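Local coordinates for protein coenzyme A transferase (Yersinia pestis, PDB 3QLI) that probably transfers coenzyme A between an acyl-CoA thioester and a carboxylic acid such as acetate, by way of a covalent enzyme-CoA thioester, at residues 231-236 against 375-380; 237-242 against 332-337; 260-265 against 317-322; 324-329 against 364-369. All blocks are in the same frame, centred on the assembly; numbering follows the deposited sequence.

Contact 1: 231-236 against 375-380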
loop_
_atom_site.group_PDB
_atom_site.type_symbol
_atom_site.label_atom_id
_atom_site.label_comp_id
_atom_site.label_asym_id
_atom_site.label_seq_id
_atom_site.Cartn_x
_atom_site.Cartn_y
_atom_site.Cartn_z
ATOM N N LEU A 231 -1.227 22.821 10.356
ATOM C CA LEU A 231 -1.669 22.049 9.196
ATOM C C LEU A 231 -3.053 21.428 9.398
ATOM O O LEU A 231 -3.559 20.733 8.519
ATOM C CB LEU A 231 -0.654 20.940 8.869
ATOM C CG LEU A 231 0.738 21.394 8.427
ATOM C CD1 LEU A 231 1.729 20.239 8.447
ATOM C CD2 LEU A 231 0.674 22.023 7.045
ATOM N N VAL A 232 -3.651 21.669 10.562
ATOM C CA VAL A 232 -5.003 21.199 10.854
ATOM C C VAL A 232 -6.015 22.336 10.727
ATOM O O VAL A 232 -5.983 23.292 11.507
ATOM C CB VAL A 232 -5.092 20.632 12.282
ATOM C CG1 VAL A 232 -6.468 20.061 12.534
ATOM C CG2 VAL A 232 -4.023 19.557 12.493
ATOM N N PRO A 233 -6.923 22.242 9.745
ATOM C CA PRO A 233 -7.964 23.274 9.592
ATOM C C PRO A 233 -9.169 23.023 10.499
ATOM O O PRO A 233 -9.331 21.897 10.958
ATOM C CB PRO A 233 -8.378 23.125 8.131
ATOM C CG PRO A 233 -8.125 21.680 7.816
ATOM C CD PRO A 233 -6.939 21.258 8.651
ATOM N N ASP A 234 -10.001 24.034 10.768
ATOM C CA ASP A 234 -11.292 23.730 11.388
ATOM C C ASP A 234 -11.980 22.663 10.515
ATOM O O ASP A 234 -11.789 22.621 9.300
ATOM C CB ASP A 234 -12.191 24.971 11.518
ATOM C CG ASP A 234 -11.765 25.920 12.652
ATOM O OD1 ASP A 234 -11.276 25.471 13.717
ATOM O OD2 ASP A 234 -11.950 27.141 12.474
ATOM N N GLY A 235 -12.766 21.795 11.140
ATOM C CA GLY A 235 -13.492 20.782 10.404
ATOM C C GLY A 235 -12.625 19.586 10.044
ATOM O O GLY A 235 -13.108 18.648 9.419
ATOM N N ALA A 236 -11.349 19.615 10.429
ATOM C CA ALA A 236 -10.455 18.472 10.177
ATOM C C ALA A 236 -10.976 17.186 10.826
ATOM O O ALA A 236 -11.568 17.211 11.903
ATOM C CB ALA A 236 -9.045 18.778 10.668
ATOM N N GLY A 375 -8.979 17.529 0.534
ATOM C CA GLY A 375 -8.390 18.465 1.481
ATOM C C GLY A 375 -7.559 17.759 2.556
ATOM O O GLY A 375 -7.132 18.382 3.523
ATOM N N GLY A 376 -7.331 16.459 2.385
ATOM C CA GLY A 376 -6.646 15.652 3.390
ATOM C C GLY A 376 -5.138 15.850 3.424
ATOM O O GLY A 376 -4.519 16.202 2.407
ATOM N N ARG A 377 -4.545 15.627 4.598
ATOM C CA ARG A 377 -3.093 15.667 4.753
ATOM C C ARG A 377 -2.618 14.526 5.642
ATOM O O ARG A 377 -3.172 14.303 6.725
ATOM C CB ARG A 377 -2.639 16.988 5.397
ATOM C CG ARG A 377 -2.931 18.235 4.581
ATOM C CD ARG A 377 -2.347 19.496 5.238
ATOM N NE ARG A 377 -2.600 20.667 4.396
ATOM C CZ ARG A 377 -3.118 21.816 4.823
ATOM N NH1 ARG A 377 -3.427 21.985 6.105
ATOM N NH2 ARG A 377 -3.320 22.804 3.958
ATOM N N SER A 378 -1.587 13.818 5.190
ATOM C CA SER A 378 -0.900 12.849 6.044
ATOM C C SER A 378 0.408 13.464 6.547
ATOM O O SER A 378 1.204 13.974 5.760
ATOM C CB SER A 378 -0.581 11.564 5.273
ATOM O OG SER A 378 0.487 10.867 5.902
ATOM N N ILE A 379 0.608 13.429 7.859
ATOM C CA ILE A 379 1.796 13.987 8.488
ATOM C C ILE A 379 2.546 12.870 9.209
ATOM O O ILE A 379 1.952 12.080 9.955
ATOM C CB ILE A 379 1.424 15.073 9.525
ATOM C CG1 ILE A 379 0.753 16.257 8.817
ATOM C CG2 ILE A 379 2.669 15.518 10.302
ATOM C CD1 ILE A 379 -0.087 17.141 9.733
ATOM N N ILE A 380 3.846 12.791 8.974
ATOM C CA ILE A 380 4.687 11.874 9.736
ATOM C C ILE A 380 5.758 12.747 10.379
ATOM O O ILE A 380 6.433 13.508 9.696
ATOM C CB ILE A 380 5.318 10.806 8.845
ATOM C CG1 ILE A 380 4.225 9.844 8.334
ATOM C CG2 ILE A 380 6.403 10.062 9.617
ATOM C CD1 ILE A 380 4.716 8.833 7.277
#

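Contact 2: 237-242 against 332-337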
loop_
_atom_site.group_PDB
_atom_site.type_symbol
_atom_site.label_atom_id
_atom_site.label_comp_id
_atom_site.label_asym_id
_atom_site.label_seq_id
_atom_site.Cartn_x
_atom_site.Cartn_y
_atom_site.Cartn_z
ATOM N N CYS A 237 -10.750 16.056 10.164
ATOM C CA CYS A 237 -11.157 14.770 10.701
ATOM C C CYS A 237 -9.890 14.009 11.101
ATOM O O CYS A 237 -9.146 13.532 10.245
ATOM C CB CYS A 237 -11.943 13.999 9.640
ATOM S SG CYS A 237 -12.633 12.433 10.212
ATOM N N LEU A 238 -9.673 13.883 12.406
ATOM C CA LEU A 238 -8.382 13.481 12.960
ATOM C C LEU A 238 -8.177 11.977 13.117
ATOM O O LEU A 238 -9.079 11.248 13.543
ATOM C CB LEU A 238 -8.209 14.104 14.338
ATOM C CG LEU A 238 -8.265 15.625 14.459
ATOM C CD1 LEU A 238 -8.161 16.009 15.926
ATOM C CD2 LEU A 238 -7.136 16.238 13.646
ATOM N N GLN A 239 -6.972 11.534 12.776
ATOM C CA GLN A 239 -6.440 10.264 13.286
ATOM C C GLN A 239 -5.108 10.581 13.946
ATOM O O GLN A 239 -4.322 11.355 13.399
ATOM C CB GLN A 239 -6.228 9.242 12.175
ATOM C CG GLN A 239 -5.457 7.993 12.648
ATOM C CD GLN A 239 -3.965 8.077 12.355
ATOM O OE1 GLN A 239 -3.542 8.788 11.439
ATOM N NE2 GLN A 239 -3.158 7.351 13.140
ATOM N N MET A 240 -4.856 10.019 15.128
ATOM C CA MET A 240 -3.506 10.098 15.673
ATOM C C MET A 240 -3.155 8.935 16.591
ATOM O O MET A 240 -4.033 8.206 17.031
ATOM C CB MET A 240 -3.249 11.434 16.369
ATOM C CG MET A 240 -4.138 11.729 17.547
ATOM S SD MET A 240 -3.766 13.416 18.133
ATOM C CE MET A 240 -4.469 14.415 16.831
ATOM N N GLY A 241 -1.862 8.780 16.865
ATOM C CA GLY A 241 -1.373 7.727 17.741
ATOM C C GLY A 241 -1.404 8.129 19.208
ATOM O O GLY A 241 -2.116 9.056 19.607
ATOM N N VAL A 242 -0.616 7.428 20.015
ATOM C CA VAL A 242 -0.543 7.688 21.447
ATOM C C VAL A 242 0.809 8.326 21.779
ATOM O O VAL A 242 1.748 8.239 20.989
ATOM C CB VAL A 242 -0.696 6.382 22.259
ATOM C CG1 VAL A 242 -2.098 5.811 22.106
ATOM C CG2 VAL A 242 0.347 5.362 21.811
ATOM N N VAL A 332 -9.357 15.042 6.151
ATOM C CA VAL A 332 -8.679 14.129 7.057
ATOM C C VAL A 332 -7.295 14.675 7.373
ATOM O O VAL A 332 -6.585 15.163 6.483
ATOM C CB VAL A 332 -8.541 12.721 6.442
ATOM C CG1 VAL A 332 -7.633 11.839 7.309
ATOM C CG2 VAL A 332 -9.925 12.085 6.281
ATOM N N VAL A 333 -6.922 14.636 8.648
ATOM C CA VAL A 333 -5.530 14.867 9.006
ATOM C C VAL A 333 -5.047 13.663 9.789
ATOM O O VAL A 333 -5.573 13.367 10.858
ATOM C CB VAL A 333 -5.318 16.136 9.835
ATOM C CG1 VAL A 333 -3.847 16.263 10.201
ATOM C CG2 VAL A 333 -5.790 17.375 9.049
ATOM N N SER A 334 -4.075 12.955 9.215
ATOM C CA SER A 334 -3.451 11.804 9.854
ATOM C C SER A 334 -2.123 12.241 10.450
ATOM O O SER A 334 -1.272 12.778 9.741
ATOM C CB SER A 334 -3.201 10.704 8.828
ATOM O OG SER A 334 -2.281 9.746 9.340
ATOM N N ILE A 335 -1.953 12.022 11.751
ATOM C CA ILE A 335 -0.721 12.395 12.431
ATOM C C ILE A 335 -0.075 11.163 13.039
ATOM O O ILE A 335 -0.581 10.596 14.007
ATOM C CB ILE A 335 -0.994 13.439 13.533
ATOM C CG1 ILE A 335 -1.613 14.702 12.923
ATOM C CG2 ILE A 335 0.296 13.765 14.309
ATOM C CD1 ILE A 335 -2.426 15.550 13.912
ATOM N N ASN A 336 1.029 10.738 12.438
ATOM C CA ASN A 336 1.765 9.556 12.870
ATOM C C ASN A 336 3.207 9.911 13.198
ATOM O O ASN A 336 3.738 10.880 12.683
ATOM C CB ASN A 336 1.752 8.505 11.774
ATOM C CG ASN A 336 0.396 7.865 11.608
ATOM O OD1 ASN A 336 -0.176 7.369 12.573
ATOM N ND2 ASN A 336 -0.130 7.887 10.391
ATOM N N ALA A 337 3.841 9.109 14.042
ATOM C CA ALA A 337 5.224 9.355 14.417
ATOM C C ALA A 337 6.117 8.350 13.706
ATOM O O ALA A 337 5.642 7.326 13.240
ATOM C CB ALA A 337 5.374 9.227 15.927
HETATM O O HOH W 1 0.400 10.322 16.586
#

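Contact 3: 260-265 against 317-322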
loop_
_atom_site.group_PDB
_atom_site.type_symbol
_atom_site.label_atom_id
_atom_site.label_comp_id
_atom_site.label_asym_id
_atom_site.label_seq_id
_atom_site.Cartn_x
_atom_site.Cartn_y
_atom_site.Cartn_z
ATOM N N GLY A 260 -13.605 16.396 13.684
ATOM C CA GLY A 260 -14.143 15.050 13.719
ATOM C C GLY A 260 -13.050 14.076 14.114
ATOM O O GLY A 260 -11.861 14.429 14.111
ATOM N N ILE A 261 -13.445 12.850 14.454
ATOM C CA ILE A 261 -12.479 11.803 14.767
ATOM C C ILE A 261 -12.786 10.540 13.972
ATOM O O ILE A 261 -13.911 10.044 13.991
ATOM C CB ILE A 261 -12.487 11.444 16.275
ATOM C CG1 ILE A 261 -11.884 12.580 17.114
ATOM C CG2 ILE A 261 -11.709 10.137 16.529
ATOM C CD1 ILE A 261 -12.008 12.348 18.612
ATOM N N HIS A 262 -11.783 10.052 13.252
ATOM C CA HIS A 262 -11.813 8.713 12.663
ATOM C C HIS A 262 -10.388 8.204 12.749
ATOM O O HIS A 262 -9.535 8.520 11.898
ATOM C CB HIS A 262 -12.287 8.758 11.205
ATOM C CG HIS A 262 -12.309 7.415 10.536
ATOM N ND1 HIS A 262 -13.479 6.755 10.218
ATOM C CD2 HIS A 262 -11.300 6.605 10.133
ATOM C CE1 HIS A 262 -13.188 5.603 9.638
ATOM N NE2 HIS A 262 -11.870 5.492 9.565
ATOM N N THR A 263 -10.126 7.431 13.795
ATOM C CA THR A 263 -8.768 7.125 14.187
ATOM C C THR A 263 -8.652 5.620 14.386
ATOM O O THR A 263 -9.657 4.945 14.620
ATOM C CB THR A 263 -8.432 7.880 15.484
ATOM O OG1 THR A 263 -7.035 7.743 15.780
ATOM C CG2 THR A 263 -9.298 7.367 16.660
ATOM N N GLU A 264 -7.443 5.083 14.260
ATOM C CA GLU A 264 -7.249 3.672 14.587
ATOM C C GLU A 264 -7.293 3.504 16.100
ATOM O O GLU A 264 -8.166 2.818 16.628
ATOM C CB GLU A 264 -5.930 3.151 14.031
ATOM C CG GLU A 264 -5.696 1.650 14.298
ATOM C CD GLU A 264 -4.250 1.256 14.038
ATOM O OE1 GLU A 264 -3.787 1.416 12.892
ATOM O OE2 GLU A 264 -3.581 0.802 14.988
ATOM N N VAL A 265 -6.355 4.136 16.797
ATOM C CA VAL A 265 -6.362 4.104 18.257
ATOM C C VAL A 265 -6.962 5.389 18.848
ATOM O O VAL A 265 -6.617 6.509 18.439
ATOM C CB VAL A 265 -4.939 3.879 18.851
ATOM C CG1 VAL A 265 -4.057 5.055 18.557
ATOM C CG2 VAL A 265 -5.005 3.666 20.370
ATOM N N VAL A 317 -11.620 -3.110 12.439
ATOM C CA VAL A 317 -10.435 -2.533 11.807
ATOM C C VAL A 317 -10.504 -2.577 10.281
ATOM O O VAL A 317 -9.937 -1.719 9.610
ATOM C CB VAL A 317 -9.132 -3.185 12.331
ATOM C CG1 VAL A 317 -9.104 -4.692 11.983
ATOM C CG2 VAL A 317 -7.906 -2.440 11.802
ATOM N N ASP A 318 -11.234 -3.542 9.725
ATOM C CA ASP A 318 -11.332 -3.618 8.269
ATOM C C ASP A 318 -12.223 -2.506 7.703
ATOM O O ASP A 318 -12.235 -2.270 6.498
ATOM C CB ASP A 318 -11.790 -5.008 7.794
ATOM C CG ASP A 318 -13.100 -5.461 8.441
ATOM O OD1 ASP A 318 -13.297 -5.292 9.666
ATOM O OD2 ASP A 318 -13.940 -6.011 7.708
ATOM N N TYR A 319 -12.953 -1.817 8.578
ATOM C CA TYR A 319 -13.652 -0.579 8.189
ATOM C C TYR A 319 -12.772 0.630 8.471
ATOM O O TYR A 319 -12.482 1.450 7.589
ATOM C CB TYR A 319 -14.965 -0.446 8.968
ATOM C CG TYR A 319 -15.723 0.868 8.778
ATOM C CD1 TYR A 319 -16.642 1.020 7.746
ATOM C CD2 TYR A 319 -15.534 1.945 9.644
ATOM C CE1 TYR A 319 -17.339 2.200 7.571
ATOM C CE2 TYR A 319 -16.228 3.132 9.471
ATOM C CZ TYR A 319 -17.133 3.250 8.430
ATOM O OH TYR A 319 -17.843 4.426 8.254
ATOM N N VAL A 320 -12.347 0.743 9.722
ATOM C CA VAL A 320 -11.668 1.948 10.168
ATOM C C VAL A 320 -10.394 2.210 9.379
ATOM O O VAL A 320 -10.107 3.361 9.017
ATOM C CB VAL A 320 -11.321 1.863 11.665
ATOM C CG1 VAL A 320 -10.413 3.023 12.068
ATOM C CG2 VAL A 320 -12.609 1.828 12.508
ATOM N N ASN A 321 -9.628 1.150 9.128
ATOM C CA ASN A 321 -8.338 1.284 8.454
ATOM C C ASN A 321 -8.408 1.027 6.945
ATOM O O ASN A 321 -7.377 0.867 6.307
ATOM C CB ASN A 321 -7.281 0.347 9.080
ATOM C CG ASN A 321 -6.720 0.890 10.379
ATOM O OD1 ASN A 321 -7.472 1.272 11.272
ATOM N ND2 ASN A 321 -5.383 0.970 10.475
ATOM N N ASP A 322 -9.609 0.985 6.373
ATOM C CA ASP A 322 -9.740 0.887 4.917
ATOM C C ASP A 322 -9.478 2.273 4.323
ATOM O O ASP A 322 -10.217 3.218 4.599
ATOM C CB ASP A 322 -11.152 0.418 4.545
ATOM C CG ASP A 322 -11.342 0.241 3.040
ATOM O OD1 ASP A 322 -10.536 0.790 2.248
ATOM O OD2 ASP A 322 -12.312 -0.445 2.656
#

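Contact 4: 324-329 against 364-369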
loop_
_atom_site.group_PDB
_atom_site.type_symbol
_atom_site.label_atom_id
_atom_site.label_comp_id
_atom_site.label_asym_id
_atom_site.label_seq_id
_atom_site.Cartn_x
_atom_site.Cartn_y
_atom_site.Cartn_z
ATOM N N HIS A 324 -10.127 3.499 1.569
ATOM C CA HIS A 324 -11.287 3.993 0.825
ATOM C C HIS A 324 -12.305 4.619 1.758
ATOM O O HIS A 324 -12.917 5.641 1.432
ATOM C CB HIS A 324 -11.962 2.888 0.013
ATOM C CG HIS A 324 -13.262 3.316 -0.594
ATOM N ND1 HIS A 324 -13.330 4.135 -1.698
ATOM C CD2 HIS A 324 -14.544 3.068 -0.231
ATOM C CE1 HIS A 324 -14.595 4.365 -1.998
ATOM N NE2 HIS A 324 -15.352 3.725 -1.125
ATOM N N ILE A 325 -12.477 4.011 2.930
ATOM C CA ILE A 325 -13.372 4.550 3.953
ATOM C C ILE A 325 -12.808 5.840 4.563
ATOM O O ILE A 325 -13.507 6.851 4.685
ATOM C CB ILE A 325 -13.583 3.515 5.068
ATOM C CG1 ILE A 325 -14.355 2.302 4.533
ATOM C CG2 ILE A 325 -14.319 4.130 6.249
ATOM C CD1 ILE A 325 -15.744 2.628 4.011
ATOM N N ILE A 326 -11.538 5.809 4.947
ATOM C CA ILE A 326 -10.895 6.991 5.532
ATOM C C ILE A 326 -11.081 8.215 4.622
ATOM O O ILE A 326 -11.390 9.325 5.089
ATOM C CB ILE A 326 -9.390 6.746 5.765
ATOM C CG1 ILE A 326 -9.189 5.671 6.849
ATOM C CG2 ILE A 326 -8.675 8.047 6.172
ATOM C CD1 ILE A 326 -7.863 4.943 6.747
ATOM N N ALA A 327 -10.906 7.990 3.321
ATOM C CA ALA A 327 -10.887 9.064 2.330
ATOM C C ALA A 327 -12.257 9.692 2.084
ATOM O O ALA A 327 -12.343 10.755 1.470
ATOM C CB ALA A 327 -10.300 8.557 1.000
ATOM N N GLN A 328 -13.322 9.039 2.536
ATOM C CA GLN A 328 -14.670 9.579 2.304
ATOM C C GLN A 328 -14.982 10.779 3.188
ATOM O O GLN A 328 -15.867 11.575 2.877
ATOM C CB GLN A 328 -15.739 8.499 2.472
ATOM C CG GLN A 328 -15.495 7.249 1.608
ATOM C CD GLN A 328 -15.300 7.575 0.144
ATOM O OE1 GLN A 328 -16.146 8.226 -0.470
ATOM N NE2 GLN A 328 -14.167 7.130 -0.430
ATOM N N ASN A 329 -14.262 10.909 4.292
ATOM C CA ASN A 329 -14.374 12.115 5.100
ATOM C C ASN A 329 -13.437 13.180 4.543
ATOM O O ASN A 329 -12.301 12.879 4.191
ATOM C CB ASN A 329 -14.083 11.823 6.575
ATOM C CG ASN A 329 -15.165 10.966 7.222
ATOM O OD1 ASN A 329 -16.353 11.185 6.988
ATOM N ND2 ASN A 329 -14.756 9.982 8.030
ATOM N N LEU A 364 0.461 3.115 7.461
ATOM C CA LEU A 364 0.362 3.336 6.026
ATOM C C LEU A 364 -1.088 3.436 5.547
ATOM O O LEU A 364 -1.369 4.133 4.578
ATOM C CB LEU A 364 1.128 2.259 5.247
ATOM C CG LEU A 364 1.230 2.457 3.733
ATOM C CD1 LEU A 364 1.857 3.821 3.369
ATOM C CD2 LEU A 364 2.042 1.329 3.139
ATOM N N ASP A 365 -2.007 2.723 6.197
ATOM C CA ASP A 365 -3.426 2.841 5.857
ATOM C C ASP A 365 -3.868 4.303 5.913
ATOM O O ASP A 365 -4.596 4.779 5.052
ATOM C CB ASP A 365 -4.302 2.052 6.831
ATOM C CG ASP A 365 -3.962 0.573 6.851
ATOM O OD1 ASP A 365 -3.548 0.052 5.800
ATOM O OD2 ASP A 365 -4.098 -0.046 7.922
ATOM N N PHE A 366 -3.431 5.001 6.955
ATOM C CA PHE A 366 -3.850 6.382 7.154
ATOM C C PHE A 366 -3.028 7.368 6.320
ATOM O O PHE A 366 -3.530 8.415 5.922
ATOM C CB PHE A 366 -3.854 6.725 8.650
ATOM C CG PHE A 366 -5.152 6.351 9.324
ATOM C CD1 PHE A 366 -6.227 7.226 9.293
ATOM C CD2 PHE A 366 -5.323 5.097 9.901
ATOM C CE1 PHE A 366 -7.441 6.880 9.856
ATOM C CE2 PHE A 366 -6.546 4.743 10.480
ATOM C CZ PHE A 366 -7.598 5.637 10.458
ATOM N N VAL A 367 -1.770 7.032 6.050
ATOM C CA VAL A 367 -0.975 7.822 5.105
ATOM C C VAL A 367 -1.698 7.845 3.751
ATOM O O VAL A 367 -1.874 8.903 3.133
ATOM C CB VAL A 367 0.461 7.230 4.944
ATOM C CG1 VAL A 367 1.195 7.871 3.760
ATOM C CG2 VAL A 367 1.263 7.399 6.230
ATOM N N ARG A 368 -2.131 6.672 3.298
ATOM C CA ARG A 368 -2.855 6.551 2.032
ATOM C C ARG A 368 -4.235 7.197 2.085
ATOM O O ARG A 368 -4.637 7.914 1.172
ATOM C CB ARG A 368 -3.021 5.072 1.672
ATOM C CG ARG A 368 -1.727 4.335 1.351
ATOM C CD ARG A 368 -1.995 2.807 1.349
ATOM N NE ARG A 368 -0.969 2.031 0.654
ATOM C CZ ARG A 368 -0.803 0.713 0.798
ATOM N NH1 ARG A 368 -1.584 0.038 1.635
ATOM N NH2 ARG A 368 0.145 0.062 0.116
ATOM N N GLY A 369 -4.985 6.907 3.140
ATOM C CA GLY A 369 -6.340 7.409 3.263
ATOM C C GLY A 369 -6.400 8.922 3.396
ATOM O O GLY A 369 -7.246 9.568 2.773
#

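Contact 1: 231-236 against 375-380
Leu231 meets Ile379 in the close-packed half of this contact, where the loop that follows helix 220-230 leans on the strand beginning at Arg377. Leu231 CD1 lies 3.8 Å from Ile379 CD1, and the same methyl of Ile379 is 3.9 Å from Leu231 CB, filling the angle between the root of the leucine and one of its branches. In Ile379 the CG1 branch lies anti to the carbonyl carbon (chi1 -64°), which carries CD1 up to the loop. Neighbouring Val333, on the strand between, touches Ile379, Val232, Pro233 and Ala236, so the apolar half continues into the sheet.

Toward solvent the contact thins to one long side chain. Arg377, extended from CG to NE, reaches from the strand up to the loop, where NH1 gives a hydrogen bond of 2.7 Å to Leu231 O. The bond is bent, 143° at the hydrogen; the oxygen sits in the guanidinium plane at its edge, while the donor stands well above the carbonyl plane. Leu231 CD2 lies over a face of the same group. Farther on, a type II turn from Pro233 to Ala236, with Gly235 at its positive-phi position, leads the chain into strand 237-240.

A charged group giving one bent bond to a main-chain oxygen, with a leucine methyl over one face, probably helps to hold the loop beside the start of the strand, though Arg377 remains partly exposed.

Contact 2: 237-242 against 332-337
Gln239 uses both ends of its amide on the neighbouring strand. Its OE1 accepts from Ser334 OG at 2.6 Å, nearly along the C=O axis, and its NE2 donates to Asn336 OD1 at 3.0 Å in a bond of 176° lying in the glutamine's amide plane. A bend at chi2 (-96°) turns the amide back across the strands to reach both partners; the amide planes of Gln239 and Asn336 stand 40° apart.

Beneath this pair runs the parallel ladder of strands 237-240 and 332-337. Val333 N binds Cys237 O, Gln239 N binds Val333 O, and Ile335 N binds Gln239 O, each at 3.0 Å. Past the last of these the strands part, and a water accepts from Gly241 N and donates to Ile335 O. On the other face Met240 CE lies 3.7 Å from Ile335 CD1, the two side chains running side by side.

Farther out, helix 363-372 closes over the polar face, Phe366 touching both Gln239 and Ser334, while helices 244-252 and 268-276 cover the face of Leu238 and Met240. This is the layered alpha/beta pattern of a Rossmann-like domain. With both ends held, the buried Gln239 amide has a defined rotation, a fixed polar feature about 5 Å from the side chain of Glu264.

Contact 3: 260-265 against 317-322
Asn321 ND2 is shared by two carboxylates: it donates to Glu264 OE1 at 2.9 Å and also to Asp365 of helix 363-372. The bond to Glu264 is fairly straight, 157° at the hydrogen, and meets OE1 on its anti side, 30° out of the carboxylate plane. Glu264, the residue that becomes covalently linked to CoA, runs extended from CG outward, and here its side chain also lies about 3 Å from a bound acetate ion. Asn321 thus acts as a second-shell group holding one carboxylate oxygen, and Asp365 probably helps to position Asn321. The amide oxygen, Asn321 OD1, is buried without a polar partner, 3.5 Å from Glu264 CG.

A second bond secures the segment before the glutamate. His262 NE2 donates to Val320 O at 2.8 Å, in the carbonyl plane and on a lone pair, with the oxygen at the edge of the imidazole. Val320 CG1 packs 3.3 Å from Thr263 O, and Tyr319 CE2 comes to the imidazole edge, its own hydroxyl being bonded to Asp287.

Residues 262-264 leave strand 260-261 and pass the end of short helix 317-320; Val292 of strand 291-293 bonds to the backbone of Ile261 and Thr263 and touches Val320, and helix 323-326 packs on His262 and Tyr319.

Contact 4: 324-329 against 364-369
The Phe366 ring takes Ile326 CD1 squarely on one face: the methyl sits 3.6 Å from the ring centroid and only 8° off the normal, a CH-pi contact. Nearer the rim, Ile326 CG1 comes within 3.7 Å of Phe366 CE1, so the isoleucine branch lies across the ring at about a right angle to the phenylalanine side chain. Gln239 backs the opposite face, CG near its centre and OE1 toward the rim, and Ser334 touches Phe366 at CB. His262 O comes up beyond the rim at CE1, on the side away from Ile326. Gln328 NE2 stands 3.2 Å above the His324 ring, offset toward its rim, and donates to His324 O at 2.7 Å; over the Arg368 guanidinium lies Leu364 CD2.

Ile326 is the wedge between the helices. With CG1 anti to the carbonyl carbon (chi1 -67°), its long branch runs to Phe366 and its CD1 reaches 3.7 Å from Asp365 O, while CG2 turns to the backbone of Gly369, 3.7 Å from Gly369 C. Because Gly369 has no side chain, Ile326 CB can approach its CA to 4.0 Å. Ala327 CB adds a contact with Gly369 O.

Helix 323-326 leads into strand 332-337, and helix 363-372 lies on the crossover from that strand to its parallel neighbour 377-381, a beta-alpha-beta unit of the Rossmann-like C-terminal half. Ile326 and Phe366 both rest on strand 332-337. A type I turn runs from Ile326 to Asn329. On the outer side, His324 stacks on His324 of the second subunit, and Arg368 packs on Leu364 of that subunit.

Contacts 1 and 2 share one sheet: strand 332-337 lies between strand 377-381 of contact 1 and strand 237-240 of contact 2, bonded to both. Contact 3 extends it by one more strand, since strand 260-261 pairs with 237-240, and contact 4 supplies the helices over the face of Gln239 and Ser334. Contacts 2, 3 and 4 are largely buried, whereas contact 1 has a partly exposed rim. The chemistry follows: backbone ladder and fixed amides in contact 2, polar bonds round Glu264 in contact 3, purely apolar wedging in contact 4, and an arginine on a loop carbonyl in contact 1. Asp365 binding Asn321 ties contact 4 to contact 3.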